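Local atomic coordinates of RNA-directed RNA polymerase (Infectious pancreatic necrosis virus, PDB entry 3ZED), a protein that catalyses RNA-directed RNA synthesis from ribonucleoside triphosphates during viral RNA replication and probably also occurs covalently attached to the genomic RNA. Residues D374-D379 / K522-T527; N396-I401 / L558-W563; D431-Y436 / S751-N756; W726-Q731 / A744-P749. All coordinates share one frame; numbering follows the deposited sequence.

The four contacts form two clusters on a single chain. Contacts 1 and 2 have centres 13 Å apart and meet at Asn396, which lies just before strand 397-403 and bonds to helix 524-533. Contacts 3 and 4, 11 Å apart between centres, share helix 740-752. Between the clusters the centres lie 43 to 50 Å apart. Along the chain, 374-379, 396-401 and 431-436 come first, then 522-527 and 558-563, the partners of the first two; 751-756, the partner of 431-436, follows both segments of contact 4. One cluster packs elements around the four-stranded antiparallel sheet of the polymerase core; in the other, two C-terminal helices pack together (contact 4) and the end of one meets the loop between helices 412-426 and 438-452 (contact 3).

Contact 1 (D374-D379 / K522-T527); sequences DSLDND and KNLRET
Turned out at chi1 -93° and then extended from CG to NE, Arg525 runs alongside Leu376 in the opposite sense and carries its guanidinium to the end of helix 364-377. Asp379 meets it there, its CG anti to the backbone N (chi1 -156°). Arg525 NH2 serves two acceptors: it donates to Leu376 O at 2.7 Å with a moderately bent N-H...O angle of 148°, and also reaches Asp379 OD1 at 3.2 Å in a salt bridge that uses the anti lone pair. Carboxylate and guanidinium are nearly coplanar, while CD2 of Leu376 lies over one face of the guanidinium. Nearer the backbone, Arg525 CG packs on Leu376 CB at 4.0 Å. The other methyl, Leu376 CD1, sits 4.0 Å from Leu524 CG, the two leucines crossing at about a right angle on the buried side, where both also touch Leu393 of strand 389-394. Asn396 OD1 accepts from the backbone N of Arg525, anchoring the start of helix 524-533. The positive charge would suit the negative end of the helix dipole: an arginine bound to a last-turn carbonyl, beside the Schellman motif that closes the helix at Asp379.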
loop_
_atom_site.group_PDB
_atom_site.type_symbol
_atom_site.label_atom_id
_atom_site.label_comp_id
_atom_site.label_asym_id
_atom_site.label_seq_id
_atom_site.Cartn_x
_atom_site.Cartn_y
_atom_site.Cartn_z
ATOM N N ASP B 374 -18.508 -8.709 21.903
ATOM C CA ASP B 374 -19.592 -7.793 22.256
ATOM C C ASP B 374 -20.653 -7.768 21.144
ATOM O O ASP B 374 -21.846 -7.779 21.450
ATOM C CB ASP B 374 -19.062 -6.366 22.565
ATOM C CG ASP B 374 -18.215 -6.236 23.835
ATOM O OD1 ASP B 374 -17.974 -7.279 24.512
ATOM O OD2 ASP B 374 -17.772 -5.104 24.142
ATOM N N SER B 375 -20.224 -7.806 19.872
ATOM C CA SER B 375 -21.132 -7.834 18.733
ATOM C C SER B 375 -22.009 -9.078 18.775
ATOM O O SER B 375 -23.234 -8.964 18.651
ATOM C CB SER B 375 -20.364 -7.769 17.416
ATOM O OG SER B 375 -19.952 -6.435 17.167
ATOM N N LEU B 376 -21.385 -10.256 18.982
ATOM C CA LEU B 376 -22.079 -11.545 19.052
ATOM C C LEU B 376 -23.075 -11.591 20.229
ATOM O O LEU B 376 -24.185 -12.098 20.044
ATOM C CB LEU B 376 -21.086 -12.711 19.144
ATOM C CG LEU B 376 -20.242 -12.981 17.877
ATOM C CD1 LEU B 376 -19.061 -13.853 18.212
ATOM C CD2 LEU B 376 -21.090 -13.604 16.718
ATOM N N ASP B 377 -22.693 -11.032 21.416
ATOM C CA ASP B 377 -23.562 -10.993 22.598
ATOM C C ASP B 377 -24.761 -10.075 22.383
ATOM O O ASP B 377 -25.839 -10.359 22.909
ATOM C CB ASP B 377 -22.785 -10.536 23.859
ATOM C CG ASP B 377 -21.613 -11.413 24.286
ATOM O OD1 ASP B 377 -21.423 -12.505 23.679
ATOM O OD2 ASP B 377 -20.862 -10.993 25.202
ATOM N N ASN B 378 -24.569 -8.966 21.644
ATOM C CA ASN B 378 -25.613 -7.975 21.387
ATOM C C ASN B 378 -26.338 -8.230 20.043
ATOM O O ASN B 378 -27.211 -7.450 19.658
ATOM C CB ASN B 378 -25.011 -6.574 21.428
ATOM C CG ASN B 378 -24.568 -6.157 22.811
ATOM O OD1 ASN B 378 -25.354 -6.155 23.768
ATOM N ND2 ASN B 378 -23.307 -5.772 22.945
ATOM N N ASP B 379 -25.996 -9.347 19.369
ATOM C CA ASP B 379 -26.529 -9.773 18.070
ATOM C C ASP B 379 -26.460 -8.605 17.032
ATOM O O ASP B 379 -27.433 -8.308 16.320
ATOM C CB ASP B 379 -27.944 -10.367 18.209
ATOM C CG ASP B 379 -28.320 -11.323 17.089
ATOM O OD1 ASP B 379 -27.590 -12.338 16.887
ATOM O OD2 ASP B 379 -29.334 -11.063 16.407
ATOM N N LYS B 522 -17.603 -20.398 10.072
ATOM C CA LYS B 522 -18.937 -20.737 10.579
ATOM C C LYS B 522 -18.925 -21.017 12.083
ATOM O O LYS B 522 -17.883 -21.384 12.639
ATOM C CB LYS B 522 -19.500 -21.954 9.830
ATOM C CG LYS B 522 -20.062 -21.616 8.460
ATOM C CD LYS B 522 -20.551 -22.856 7.728
ATOM C CE LYS B 522 -21.341 -22.502 6.488
ATOM N NZ LYS B 522 -21.436 -23.643 5.532
ATOM N N ASN B 523 -20.111 -20.873 12.729
ATOM C CA ASN B 523 -20.350 -21.112 14.158
ATOM C C ASN B 523 -19.289 -20.370 14.967
ATOM O O ASN B 523 -18.504 -20.972 15.701
ATOM C CB ASN B 523 -20.366 -22.640 14.478
ATOM C CG ASN B 523 -21.261 -23.471 13.581
ATOM O OD1 ASN B 523 -22.477 -23.287 13.533
ATOM N ND2 ASN B 523 -20.676 -24.408 12.849
ATOM N N LEU B 524 -19.225 -19.050 14.750
ATOM C CA LEU B 524 -18.224 -18.155 15.343
ATOM C C LEU B 524 -18.301 -18.134 16.866
ATOM O O LEU B 524 -17.261 -18.290 17.485
ATOM C CB LEU B 524 -18.339 -16.736 14.755
ATOM C CG LEU B 524 -17.235 -15.727 15.145
ATOM C CD1 LEU B 524 -15.822 -16.284 14.885
ATOM C CD2 LEU B 524 -17.454 -14.374 14.457
ATOM N N ARG B 525 -19.503 -17.968 17.464
ATOM C CA ARG B 525 -19.698 -17.975 18.924
ATOM C C ARG B 525 -19.072 -19.207 19.578
ATOM O O ARG B 525 -18.357 -19.093 20.564
ATOM C CB ARG B 525 -21.201 -17.976 19.264
ATOM C CG ARG B 525 -21.829 -16.620 19.496
ATOM C CD ARG B 525 -23.331 -16.763 19.721
ATOM N NE ARG B 525 -24.014 -15.483 19.532
ATOM C CZ ARG B 525 -24.648 -15.136 18.419
ATOM N NH1 ARG B 525 -24.736 -15.986 17.405
ATOM N NH2 ARG B 525 -25.217 -13.942 18.318
ATOM N N GLU B 526 -19.394 -20.388 19.020
ATOM C CA GLU B 526 -18.976 -21.719 19.452
ATOM C C GLU B 526 -17.466 -21.864 19.311
ATOM O O GLU B 526 -16.846 -22.312 20.258
ATOM C CB GLU B 526 -19.716 -22.822 18.650
ATOM C CG GLU B 526 -21.247 -22.788 18.695
ATOM C CD GLU B 526 -21.989 -21.777 17.830
ATOM O OE1 GLU B 526 -21.328 -20.967 17.142
ATOM O OE2 GLU B 526 -23.240 -21.750 17.895
ATOM N N THR B 527 -16.875 -21.452 18.157
ATOM C CA THR B 527 -15.425 -21.469 17.857
ATOM C C THR B 527 -14.639 -20.655 18.895
ATOM O O THR B 527 -13.586 -21.126 19.315
ATOM C CB THR B 527 -15.151 -20.929 16.421
ATOM O OG1 THR B 527 -15.948 -21.661 15.504
ATOM C CG2 THR B 527 -13.661 -21.030 15.993
#

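Contact 2 (N396-I401 / L558-W563); sequences NTWYSI and LDLLGW
Trp398 stands on strand 397-403, an inner strand of the four-stranded antiparallel sheet in the polymerase core, and reaches across to Leu558 and Leu560 on strand 556-560, the edge of a separate three-stranded sheet. The main polar link is its indole N-H: Trp398 NE1 donates to the backbone O of Leu558 at 2.8 Å. The donor lies in the carbonyl plane, on a lone pair, although the oxygen sits 21° out of the indole plane and the N-H...O angle is bent to 145°. The same leucine folds back over the ring. Its CD2 methyl lies 3.6 Å from the centroid of the five-membered ring of Trp398, almost on the ring normal, a CH-pi contact. Leu560 comes to the edge instead, its CD1 4.1 Å from Trp398 CZ2. With CG anti to the backbone N (chi1 176°), Trp398 projects its indole from the sheet into this buried layer, where it also touches Ile372 of helix 364-377. Tyr391 on the adjacent strand meets the indole, and its OH bonds to Asp559 O and Leu561 N. The two sheets are thus joined side chain to backbone, next to a beta hairpin whose type I' turn, Leu560 to Trp563, is accompanied by a G1 beta bulge at Asp559 and Leu560.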
loop_
_atom_site.group_PDB
_atom_site.type_symbol
_atom_site.label_atom_id
_atom_site.label_comp_id
_atom_site.label_asym_id
_atom_site.label_seq_id
_atom_site.Cartn_x
_atom_site.Cartn_y
_atom_site.Cartn_z
ATOM N N ASN B 396 -23.735 -15.254 12.930
ATOM C CA ASN B 396 -22.777 -16.050 13.711
ATOM C C ASN B 396 -21.644 -16.613 12.807
ATOM O O ASN B 396 -21.174 -17.742 13.007
ATOM C CB ASN B 396 -23.505 -17.181 14.472
ATOM C CG ASN B 396 -22.663 -17.827 15.545
ATOM O OD1 ASN B 396 -21.860 -17.171 16.217
ATOM N ND2 ASN B 396 -22.794 -19.138 15.695
ATOM N N THR B 397 -21.231 -15.822 11.798
ATOM C CA THR B 397 -20.200 -16.223 10.844
ATOM C C THR B 397 -19.250 -15.046 10.561
ATOM O O THR B 397 -19.684 -13.903 10.471
ATOM C CB THR B 397 -20.853 -16.758 9.533
ATOM O OG1 THR B 397 -21.953 -17.626 9.826
ATOM C CG2 THR B 397 -19.865 -17.489 8.630
ATOM N N TRP B 398 -17.962 -15.351 10.407
ATOM C CA TRP B 398 -16.906 -14.402 10.064
ATOM C C TRP B 398 -16.542 -14.600 8.587
ATOM O O TRP B 398 -16.218 -15.725 8.161
ATOM C CB TRP B 398 -15.676 -14.594 10.977
ATOM C CG TRP B 398 -14.504 -13.722 10.627
ATOM C CD1 TRP B 398 -13.435 -14.060 9.850
ATOM C CD2 TRP B 398 -14.268 -12.365 11.069
ATOM N NE1 TRP B 398 -12.537 -13.011 9.798
ATOM C CE2 TRP B 398 -13.016 -11.966 10.550
ATOM C CE3 TRP B 398 -14.974 -11.470 11.888
ATOM C CZ2 TRP B 398 -12.453 -10.712 10.824
ATOM C CZ3 TRP B 398 -14.435 -10.207 12.127
ATOM C CH2 TRP B 398 -13.188 -9.842 11.608
ATOM N N TYR B 399 -16.640 -13.516 7.808
ATOM C CA TYR B 399 -16.316 -13.548 6.387
ATOM C C TYR B 399 -15.148 -12.645 6.063
ATOM O O TYR B 399 -15.119 -11.490 6.466
ATOM C CB TYR B 399 -17.513 -13.141 5.511
ATOM C CG TYR B 399 -18.744 -13.992 5.719
ATOM C CD1 TYR B 399 -18.943 -15.158 4.983
ATOM C CD2 TYR B 399 -19.727 -13.616 6.632
ATOM C CE1 TYR B 399 -20.090 -15.934 5.157
ATOM C CE2 TYR B 399 -20.876 -14.381 6.812
ATOM C CZ TYR B 399 -21.056 -15.541 6.071
ATOM O OH TYR B 399 -22.180 -16.314 6.269
ATOM N N SER B 400 -14.205 -13.180 5.323
ATOM C CA SER B 400 -13.085 -12.433 4.795
ATOM C C SER B 400 -13.335 -12.275 3.309
ATOM O O SER B 400 -13.442 -13.281 2.601
ATOM C CB SER B 400 -11.773 -13.151 5.080
ATOM O OG SER B 400 -10.688 -12.412 4.551
ATOM N N ILE B 401 -13.546 -11.026 2.864
ATOM C CA ILE B 401 -13.831 -10.704 1.471
ATOM C C ILE B 401 -12.688 -9.852 0.937
ATOM O O ILE B 401 -12.346 -8.831 1.537
ATOM C CB ILE B 401 -15.228 -10.003 1.301
ATOM C CG1 ILE B 401 -16.374 -10.883 1.829
ATOM C CG2 ILE B 401 -15.497 -9.565 -0.155
ATOM C CD1 ILE B 401 -17.087 -10.281 2.933
ATOM N N LEU B 558 -9.324 -15.916 11.934
ATOM C CA LEU B 558 -9.894 -14.714 11.364
ATOM C C LEU B 558 -9.217 -14.310 10.073
ATOM O O LEU B 558 -9.866 -13.692 9.223
ATOM C CB LEU B 558 -9.767 -13.553 12.360
ATOM C CG LEU B 558 -10.446 -13.665 13.714
ATOM C CD1 LEU B 558 -10.071 -12.468 14.580
ATOM C CD2 LEU B 558 -11.981 -13.800 13.563
ATOM N N ASP B 559 -7.902 -14.629 9.944
ATOM C CA ASP B 559 -7.017 -14.193 8.870
ATOM C C ASP B 559 -7.122 -12.658 8.775
ATOM O O ASP B 559 -7.220 -12.089 7.693
ATOM C CB ASP B 559 -7.284 -14.912 7.531
ATOM C CG ASP B 559 -6.233 -14.646 6.456
ATOM O OD1 ASP B 559 -5.066 -14.364 6.816
ATOM O OD2 ASP B 559 -6.592 -14.650 5.261
ATOM N N LEU B 560 -7.167 -11.999 9.951
ATOM C CA LEU B 560 -7.268 -10.555 10.058
ATOM C C LEU B 560 -5.925 -9.980 9.689
ATOM O O LEU B 560 -4.997 -10.024 10.490
ATOM C CB LEU B 560 -7.694 -10.159 11.485
ATOM C CG LEU B 560 -7.929 -8.651 11.727
ATOM C CD1 LEU B 560 -9.264 -8.197 11.131
ATOM C CD2 LEU B 560 -7.903 -8.350 13.191
ATOM N N LEU B 561 -5.796 -9.523 8.427
ATOM C CA LEU B 561 -4.535 -8.998 7.883
ATOM C C LEU B 561 -3.400 -10.043 8.068
ATOM O O LEU B 561 -2.258 -9.683 8.333
ATOM C CB LEU B 561 -4.154 -7.612 8.480
ATOM C CG LEU B 561 -5.264 -6.534 8.488
ATOM C CD1 LEU B 561 -4.754 -5.226 9.037
ATOM C CD2 LEU B 561 -5.840 -6.321 7.101
ATOM N N GLY B 562 -3.755 -11.327 7.911
ATOM C CA GLY B 562 -2.831 -12.453 8.031
ATOM C C GLY B 562 -2.667 -13.051 9.412
ATOM O O GLY B 562 -1.819 -13.921 9.597
ATOM N N TRP B 563 -3.465 -12.621 10.384
ATOM C CA TRP B 563 -3.344 -13.124 11.758
ATOM C C TRP B 563 -4.575 -13.894 12.245
ATOM O O TRP B 563 -5.712 -13.518 11.964
ATOM C CB TRP B 563 -3.093 -11.956 12.745
ATOM C CG TRP B 563 -1.919 -11.105 12.388
ATOM C CD1 TRP B 563 -1.940 -9.923 11.696
ATOM C CD2 TRP B 563 -0.537 -11.410 12.623
ATOM N NE1 TRP B 563 -0.657 -9.455 11.513
ATOM C CE2 TRP B 563 0.229 -10.359 12.054
ATOM C CE3 TRP B 563 0.134 -12.464 13.281
ATOM C CZ2 TRP B 563 1.630 -10.326 12.134
ATOM C CZ3 TRP B 563 1.518 -12.421 13.367
ATOM C CH2 TRP B 563 2.253 -11.372 12.785
#

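Contact 3 (D431-Y436 / S751-N756); sequences DGSPRY and SSSVDN
Pro434 and Ser751 form the tight half of this contact, Ser433 and Ser753 the loose one. On the tight side Pro434 CG presses on the backbone of the last helical turn, 3.8 Å from Ser751 CA, and Ser751 CB comes to 3.2 Å from Tyr436 O, a close carbon-oxygen approach. Pro434 CB in turn lies over one face of the Tyr436 ring, so proline is held between aromatic ring and helix end. Toward solvent the fit slackens: Ser433 OG and Ser753 OG stand 3.7 Å apart, and no hydrogen bond joins the two segments. Ser433 is fixed from its own side. Its OG, at chi1 64°, donates to the syn lone pair of Asp431 OD1 at 2.7 Å, while its backbone N meets that oxygen from above the carboxylate plane at 3.0 Å, making an Asx turn. Exposed Ser753, with positive phi, is the C-prime residue of the Schellman motif that ends helix 740-752. The loop 431-436, between helices 412-426 and 438-452, is thus wedged against that helix end, with Pro434 and Tyr436 also touching Leu747 of helix 740-752 and Val725 of helix 724-732.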
loop_
_atom_site.group_PDB
_atom_site.type_symbol
_atom_site.label_atom_id
_atom_site.label_comp_id
_atom_site.label_asym_id
_atom_site.label_seq_id
_atom_site.Cartn_x
_atom_site.Cartn_y
_atom_site.Cartn_z
ATOM N N ASP B 431 -11.039 27.741 9.737
ATOM C CA ASP B 431 -12.039 28.691 9.224
ATOM C C ASP B 431 -12.700 28.186 7.911
ATOM O O ASP B 431 -13.628 28.822 7.411
ATOM C CB ASP B 431 -11.426 30.107 9.031
ATOM C CG ASP B 431 -10.333 30.235 7.973
ATOM O OD1 ASP B 431 -9.955 29.196 7.368
ATOM O OD2 ASP B 431 -9.835 31.358 7.770
ATOM N N GLY B 432 -12.226 27.044 7.394
ATOM C CA GLY B 432 -12.726 26.417 6.173
ATOM C C GLY B 432 -12.016 26.834 4.896
ATOM O O GLY B 432 -12.417 26.415 3.809
ATOM N N SER B 433 -10.967 27.684 5.009
ATOM C CA SER B 433 -10.185 28.127 3.850
ATOM C C SER B 433 -9.225 26.992 3.414
ATOM O O SER B 433 -8.804 26.177 4.258
ATOM C CB SER B 433 -9.429 29.424 4.139
ATOM O OG SER B 433 -8.455 29.255 5.152
ATOM N N PRO B 434 -8.870 26.921 2.111
ATOM C CA PRO B 434 -8.025 25.809 1.649
ATOM C C PRO B 434 -6.537 25.926 2.011
ATOM O O PRO B 434 -5.965 27.012 1.960
ATOM C CB PRO B 434 -8.216 25.847 0.133
ATOM C CG PRO B 434 -8.508 27.265 -0.175
ATOM C CD PRO B 434 -9.314 27.760 0.980
ATOM N N ARG B 435 -5.909 24.770 2.331
ATOM C CA ARG B 435 -4.478 24.654 2.635
ATOM C C ARG B 435 -3.765 24.215 1.344
ATOM O O ARG B 435 -2.940 23.301 1.339
ATOM C CB ARG B 435 -4.234 23.682 3.810
ATOM C CG ARG B 435 -4.612 24.257 5.163
ATOM C CD ARG B 435 -4.258 23.353 6.321
ATOM N NE ARG B 435 -2.806 23.229 6.503
ATOM C CZ ARG B 435 -2.226 22.523 7.470
ATOM N NH1 ARG B 435 -2.962 21.905 8.384
ATOM N NH2 ARG B 435 -0.904 22.425 7.525
ATOM N N TYR B 436 -4.137 24.882 0.234
ATOM C CA TYR B 436 -3.627 24.664 -1.112
ATOM C C TYR B 436 -3.977 25.854 -1.999
ATOM O O TYR B 436 -4.884 26.626 -1.683
ATOM C CB TYR B 436 -4.172 23.346 -1.717
ATOM C CG TYR B 436 -5.684 23.226 -1.735
ATOM C CD1 TYR B 436 -6.441 23.824 -2.744
ATOM C CD2 TYR B 436 -6.358 22.517 -0.746
ATOM C CE1 TYR B 436 -7.830 23.716 -2.767
ATOM C CE2 TYR B 436 -7.748 22.410 -0.753
ATOM C CZ TYR B 436 -8.482 23.016 -1.766
ATOM O OH TYR B 436 -9.850 22.913 -1.773
ATOM N N SER B 751 -7.792 30.812 -1.429
ATOM C CA SER B 751 -6.442 30.276 -1.222
ATOM C C SER B 751 -5.464 31.374 -0.738
ATOM O O SER B 751 -4.471 31.045 -0.090
ATOM C CB SER B 751 -5.923 29.553 -2.465
ATOM O OG SER B 751 -5.484 30.418 -3.496
ATOM N N SER B 752 -5.773 32.663 -1.023
ATOM C CA SER B 752 -5.000 33.829 -0.573
ATOM C C SER B 752 -5.511 34.350 0.771
ATOM O O SER B 752 -4.854 35.206 1.371
ATOM C CB SER B 752 -5.078 34.964 -1.598
ATOM O OG SER B 752 -4.226 34.737 -2.708
ATOM N N SER B 753 -6.700 33.863 1.221
ATOM C CA SER B 753 -7.416 34.277 2.439
ATOM C C SER B 753 -7.637 35.821 2.471
ATOM O O SER B 753 -7.470 36.454 3.522
ATOM C CB SER B 753 -6.694 33.797 3.698
ATOM O OG SER B 753 -7.037 32.458 4.011
ATOM N N VAL B 754 -8.032 36.415 1.315
ATOM C CA VAL B 754 -8.273 37.874 1.201
ATOM C C VAL B 754 -9.457 38.288 2.092
ATOM O O VAL B 754 -10.245 37.426 2.494
ATOM C CB VAL B 754 -8.483 38.384 -0.260
ATOM C CG1 VAL B 754 -7.291 38.061 -1.159
ATOM C CG2 VAL B 754 -9.795 37.875 -0.861
ATOM N N ASP B 755 -9.585 39.591 2.380
ATOM C CA ASP B 755 -10.695 40.130 3.157
ATOM C C ASP B 755 -12.020 39.670 2.537
ATOM O O ASP B 755 -12.212 39.827 1.325
ATOM C CB ASP B 755 -10.624 41.674 3.214
ATOM C CG ASP B 755 -10.506 42.259 4.610
ATOM O OD1 ASP B 755 -10.946 41.588 5.578
ATOM O OD2 ASP B 755 -10.083 43.436 4.727
ATOM N N ASN B 756 -12.891 39.042 3.369
ATOM C CA ASN B 756 -14.225 38.524 3.020
ATOM C C ASN B 756 -14.140 37.452 1.901
ATOM O O ASN B 756 -14.956 37.467 0.972
ATOM C CB ASN B 756 -15.161 39.691 2.618
ATOM C CG ASN B 756 -16.614 39.552 3.012
ATOM O OD1 ASN B 756 -16.969 39.409 4.189
ATOM N ND2 ASN B 756 -17.497 39.727 2.041
#

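Contact 4 (W726-Q731 / A744-P749); sequences WRLLDQ and ALALKP
The flat group here is the peptide joining Ala746 to Leu747, and Leu728 puts a methyl over one of its faces. Leu728 CD1 lies 3.5 Å from Ala746 O and 3.8 Å from Ala746 C, with Leu747 N slightly farther away. At the edge of the same peptide, Leu747 N makes a weak bond of 3.3 Å to Ala744 O, an oxygen that also accepts from Lys748 N. The second methyl of Leu728 turns to the neighbouring side chain: its CD2 packs against Ala746 CB at 3.9 Å. Leu747 touches more lightly, its CD1 4.5 Å from Leu728 CD1. The torsions explain this fork. CG of Leu728 is anti to the carbonyl carbon (chi1 -76°), and chi2 of 180° extends CD1 toward the Ala746 carbonyl and leaves CD2 branching off to the side, where it meets Ala746 CB. One leucine therefore meets the small surface of an alanine and the bare backbone beside it, van der Waals packing against methyl and peptide alike, with no hydrogen bond across. Just beyond, the helix kinks at Pro749, whose N has no bond to the turn before. Helices 724-732 and 740-752 run in broadly opposite directions. Helix 757-771 lies against both, Gln768 touching Leu728 and Ala746, while Leu747 reaches Ala441 of helix 438-452 and Leu729 packs on helix 412-426.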
loop_
_atom_site.group_PDB
_atom_site.type_symbol
_atom_site.label_atom_id
_atom_site.label_comp_id
_atom_site.label_asym_id
_atom_site.label_seq_id
_atom_site.Cartn_x
_atom_site.Cartn_y
_atom_site.Cartn_z
ATOM N N TRP B 726 -15.399 23.741 -1.274
ATOM C CA TRP B 726 -15.581 22.329 -1.600
ATOM C C TRP B 726 -16.371 22.189 -2.895
ATOM O O TRP B 726 -16.032 21.341 -3.712
ATOM C CB TRP B 726 -16.274 21.595 -0.439
ATOM C CG TRP B 726 -15.494 21.530 0.859
ATOM C CD1 TRP B 726 -14.320 22.163 1.158
ATOM C CD2 TRP B 726 -15.866 20.800 2.038
ATOM N NE1 TRP B 726 -13.923 21.852 2.441
ATOM C CE2 TRP B 726 -14.864 21.032 3.012
ATOM C CE3 TRP B 726 -16.942 19.953 2.362
ATOM C CZ2 TRP B 726 -14.901 20.441 4.284
ATOM C CZ3 TRP B 726 -16.995 19.395 3.634
ATOM C CH2 TRP B 726 -15.971 19.622 4.570
ATOM N N ARG B 727 -17.379 23.064 -3.113
ATOM C CA ARG B 727 -18.183 23.099 -4.334
ATOM C C ARG B 727 -17.306 23.410 -5.545
ATOM O O ARG B 727 -17.473 22.776 -6.580
ATOM C CB ARG B 727 -19.316 24.113 -4.212
ATOM C CG ARG B 727 -20.615 23.455 -3.804
ATOM C CD ARG B 727 -21.794 24.375 -4.011
ATOM N NE ARG B 727 -22.021 25.152 -2.794
ATOM C CZ ARG B 727 -22.173 26.471 -2.731
ATOM N NH1 ARG B 727 -22.129 27.206 -3.838
ATOM N NH2 ARG B 727 -22.359 27.066 -1.561
ATOM N N LEU B 728 -16.325 24.325 -5.388
ATOM C CA LEU B 728 -15.367 24.669 -6.441
ATOM C C LEU B 728 -14.507 23.460 -6.805
ATOM O O LEU B 728 -14.244 23.238 -7.985
ATOM C CB LEU B 728 -14.466 25.841 -6.008
ATOM C CG LEU B 728 -15.071 27.257 -6.025
ATOM C CD1 LEU B 728 -14.056 28.269 -5.570
ATOM C CD2 LEU B 728 -15.551 27.647 -7.420
ATOM N N LEU B 729 -14.108 22.664 -5.794
ATOM C CA LEU B 729 -13.288 21.459 -5.962
ATOM C C LEU B 729 -14.082 20.358 -6.664
ATOM O O LEU B 729 -13.529 19.644 -7.502
ATOM C CB LEU B 729 -12.742 20.968 -4.616
ATOM C CG LEU B 729 -11.455 20.165 -4.710
ATOM C CD1 LEU B 729 -10.248 21.098 -4.944
ATOM C CD2 LEU B 729 -11.272 19.281 -3.468
ATOM N N ASP B 730 -15.371 20.233 -6.343
ATOM C CA ASP B 730 -16.255 19.286 -7.022
ATOM C C ASP B 730 -16.491 19.717 -8.491
ATOM O O ASP B 730 -16.467 18.869 -9.378
ATOM C CB ASP B 730 -17.591 19.162 -6.273
ATOM C CG ASP B 730 -18.462 18.022 -6.766
ATOM O OD1 ASP B 730 -17.915 16.912 -6.994
ATOM O OD2 ASP B 730 -19.691 18.229 -6.894
ATOM N N GLN B 731 -16.674 21.030 -8.745
ATOM C CA GLN B 731 -16.885 21.589 -10.093
ATOM C C GLN B 731 -15.648 21.329 -10.972
ATOM O O GLN B 731 -15.787 20.983 -12.159
ATOM C CB GLN B 731 -17.196 23.094 -10.013
ATOM C CG GLN B 731 -18.573 23.413 -9.431
ATOM C CD GLN B 731 -18.788 24.888 -9.130
ATOM O OE1 GLN B 731 -18.019 25.759 -9.537
ATOM N NE2 GLN B 731 -19.852 25.209 -8.410
ATOM N N ALA B 744 -8.934 29.046 -11.533
ATOM C CA ALA B 744 -7.853 29.576 -10.680
ATOM C C ALA B 744 -8.292 30.910 -10.090
ATOM O O ALA B 744 -8.141 31.116 -8.888
ATOM C CB ALA B 744 -6.565 29.736 -11.479
ATOM N N LEU B 745 -8.938 31.769 -10.915
ATOM C CA LEU B 745 -9.480 33.057 -10.465
ATOM C C LEU B 745 -10.590 32.844 -9.427
ATOM O O LEU B 745 -10.711 33.636 -8.500
ATOM C CB LEU B 745 -10.010 33.886 -11.651
ATOM C CG LEU B 745 -8.973 34.597 -12.536
ATOM C CD1 LEU B 745 -9.664 35.405 -13.655
ATOM C CD2 LEU B 745 -8.132 35.591 -11.730
ATOM N N ALA B 746 -11.362 31.755 -9.555
ATOM C CA ALA B 746 -12.444 31.436 -8.627
ATOM C C ALA B 746 -11.920 30.991 -7.237
ATOM O O ALA B 746 -12.523 31.345 -6.222
ATOM C CB ALA B 746 -13.334 30.364 -9.224
ATOM N N LEU B 747 -10.797 30.250 -7.193
ATOM C CA LEU B 747 -10.194 29.769 -5.945
ATOM C C LEU B 747 -9.213 30.781 -5.323
ATOM O O LEU B 747 -8.970 30.713 -4.108
ATOM C CB LEU B 747 -9.472 28.430 -6.195
ATOM C CG LEU B 747 -8.914 27.644 -4.983
ATOM C CD1 LEU B 747 -9.987 27.371 -3.926
ATOM C CD2 LEU B 747 -8.289 26.346 -5.433
ATOM N N LYS B 748 -8.651 31.709 -6.135
ATOM C CA LYS B 748 -7.658 32.699 -5.678
ATOM C C LYS B 748 -8.084 33.446 -4.379
ATOM O O LYS B 748 -7.258 33.472 -3.477
ATOM C CB LYS B 748 -7.301 33.704 -6.787
ATOM C CG LYS B 748 -5.974 34.410 -6.560
ATOM C CD LYS B 748 -5.799 35.581 -7.530
ATOM C CE LYS B 748 -4.497 36.308 -7.301
ATOM N NZ LYS B 748 -4.344 37.452 -8.231
ATOM N N PRO B 749 -9.328 33.976 -4.192
ATOM C CA PRO B 749 -9.630 34.682 -2.931
ATOM C C PRO B 749 -9.511 33.791 -1.687
ATOM O O PRO B 749 -8.923 34.221 -0.695
ATOM C CB PRO B 749 -11.070 35.185 -3.137
ATOM C CG PRO B 749 -11.216 35.294 -4.609
ATOM C CD PRO B 749 -10.469 34.092 -5.128
#